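Local coordinates for topoisomerase I-like protein (Leishmania donovani, PDB 2B9S) that forms one subunit of a heterodimeric DNA topoisomerase I that probably relaxes supercoiled DNA by nicking and resealing one strand, at residues 276-280 with 360-364. Residues are numbered along the deposited sequence; the frame is centred on the assembly and turned at random.
Sequences QRAVA and IFDQL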
loop_
_atom_site.group_PDB
_atom_site.type_symbol
_atom_site.label_atom_id
_atom_site.label_comp_id
_atom_site.label_asym_id
_atom_site.label_seq_id
_atom_site.Cartn_x
_atom_site.Cartn_y
_atom_site.Cartn_z
ATOM N N GLN D 276 -14.441 -23.451 11.664
ATOM C CA GLN D 276 -13.699 -22.749 10.603
ATOM C C GLN D 276 -13.153 -21.403 11.088
ATOM O O GLN D 276 -11.968 -21.097 10.878
ATOM C CB GLN D 276 -14.575 -22.547 9.355
ATOM C CG GLN D 276 -14.767 -23.811 8.533
ATOM C CD GLN D 276 -15.468 -23.588 7.211
ATOM O OE1 GLN D 276 -15.843 -22.478 6.865
ATOM N NE2 GLN D 276 -15.647 -24.652 6.467
ATOM N N ARG D 277 -14.030 -20.620 11.731
ATOM C CA ARG D 277 -13.659 -19.368 12.421
ATOM C C ARG D 277 -12.460 -19.547 13.368
ATOM O O ARG D 277 -11.551 -18.701 13.387
ATOM C CB ARG D 277 -14.858 -18.786 13.177
ATOM C CG ARG D 277 -14.693 -17.326 13.615
ATOM C CD ARG D 277 -15.981 -16.795 14.241
ATOM N NE ARG D 277 -16.297 -17.499 15.493
ATOM C CZ ARG D 277 -17.449 -17.412 16.157
ATOM N NH1 ARG D 277 -18.450 -16.650 15.712
ATOM N NH2 ARG D 277 -17.594 -18.100 17.280
ATOM N N ALA D 278 -12.455 -20.660 14.114
ATOM C CA ALA D 278 -11.363 -21.036 15.041
ATOM C C ALA D 278 -10.013 -21.301 14.371
ATOM O O ALA D 278 -8.974 -20.850 14.854
ATOM C CB ALA D 278 -11.782 -22.258 15.871
ATOM N N VAL D 279 -10.019 -22.059 13.278
ATOM C CA VAL D 279 -8.781 -22.351 12.537
ATOM C C VAL D 279 -8.242 -21.080 11.855
ATOM O O VAL D 279 -7.021 -20.866 11.777
ATOM C CB VAL D 279 -8.990 -23.530 11.539
ATOM C CG1 VAL D 279 -7.748 -23.821 10.721
ATOM C CG2 VAL D 279 -9.422 -24.796 12.305
ATOM N N ALA D 280 -9.157 -20.223 11.394
ATOM C CA ALA D 280 -8.770 -18.975 10.738
ATOM C C ALA D 280 -8.114 -18.053 11.743
ATOM O O ALA D 280 -7.040 -17.485 11.471
ATOM C CB ALA D 280 -9.962 -18.305 10.069
ATOM N N ILE D 360 -11.385 -23.449 1.331
ATOM C CA ILE D 360 -11.248 -24.159 2.606
ATOM C C ILE D 360 -12.232 -23.647 3.657
ATOM O O ILE D 360 -12.904 -24.442 4.332
ATOM C CB ILE D 360 -9.824 -23.990 3.179
ATOM C CG1 ILE D 360 -8.792 -24.579 2.227
ATOM C CG2 ILE D 360 -9.726 -24.635 4.573
ATOM C CD1 ILE D 360 -7.371 -24.194 2.557
ATOM N N PHE D 361 -12.301 -22.325 3.812
ATOM C CA PHE D 361 -13.242 -21.718 4.756
ATOM C C PHE D 361 -14.485 -21.179 4.054
ATOM O O PHE D 361 -14.793 -20.007 4.149
ATOM C CB PHE D 361 -12.564 -20.633 5.604
ATOM C CG PHE D 361 -11.300 -21.099 6.293
ATOM C CD1 PHE D 361 -11.341 -22.142 7.229
ATOM C CD2 PHE D 361 -10.064 -20.504 5.989
ATOM C CE1 PHE D 361 -10.172 -22.578 7.849
ATOM C CE2 PHE D 361 -8.906 -20.921 6.600
ATOM C CZ PHE D 361 -8.953 -21.963 7.544
ATOM N N ASP D 362 -15.216 -22.067 3.384
ATOM C CA ASP D 362 -16.411 -21.691 2.622
ATOM C C ASP D 362 -17.574 -21.119 3.464
ATOM O O ASP D 362 -18.457 -20.440 2.941
ATOM C CB ASP D 362 -16.883 -22.869 1.743
ATOM C CG ASP D 362 -17.580 -23.984 2.535
ATOM O OD1 ASP D 362 -16.933 -24.675 3.372
ATOM O OD2 ASP D 362 -18.792 -24.176 2.275
ATOM N N GLN D 363 -17.540 -21.393 4.766
ATOM C CA GLN D 363 -18.556 -20.936 5.709
ATOM C C GLN D 363 -18.053 -19.788 6.614
ATOM O O GLN D 363 -18.663 -19.501 7.645
ATOM C CB GLN D 363 -19.052 -22.131 6.547
ATOM C CG GLN D 363 -19.742 -23.244 5.718
ATOM C CD GLN D 363 -20.954 -22.738 4.950
ATOM O OE1 GLN D 363 -21.821 -22.087 5.526
ATOM N NE2 GLN D 363 -21.020 -23.038 3.649
ATOM N N LEU D 364 -16.951 -19.148 6.222
ATOM C CA LEU D 364 -16.360 -18.020 6.972
ATOM C C LEU D 364 -15.949 -16.828 6.072
ATOM O O LEU D 364 -15.162 -16.995 5.135
ATOM C CB LEU D 364 -15.113 -18.495 7.751
ATOM C CG LEU D 364 -14.288 -17.417 8.485
ATOM C CD1 LEU D 364 -15.009 -16.880 9.747
ATOM C CD2 LEU D 364 -12.913 -17.923 8.830
#
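Ala280 CB lies over one face of the Phe361 ring, 4.5 Å from CE2, and Ile360 CG2 sits above the centre of the opposite face. Val279 CG1 meets the ring at its edge, near the plane, 3.9 Å from CZ. The Gln276 and Phe361 side chains run past each other, roughly antiparallel, with Gln276 CB 3.9 Å from Phe361 CD1 and the amide turned 70° from the ring plane. Extended beyond CG (chi2 -172°), the Gln276 chain carries this amide from helix 272-287 to the type I turn Phe361-Leu364. Gln363 N donates to Gln276 OE1 at 2.9 Å, in the carbonyl plane on a lone pair, though the N-H...O angle is only 142°. Gln276 NE2 reaches Asp362 OD1 in a weak bond, 3.4 Å long. Asp362 OD2 accepts Gln363 NE2 at 2.9 Å from above the carboxylate plane, and Lys354 makes a long, weak ion pair with OD1. Leu364 CD2 comes to 3.2 Å of Ala280 CB, a doubtful, unusually short approach, while its CD1 rests on CA and CG of Arg277. Leu369 of helix 366-373 touches both Ala280 and Leu364. Within the catalytic core, the buried Gln276 amide thus holds the turn that precedes helix 366-373 against helix 272-287 chiefly through OE1, with NE2 adding a weak bond, while apolar contacts flank it; Lys354 probably tempers the negative charge on Asp362.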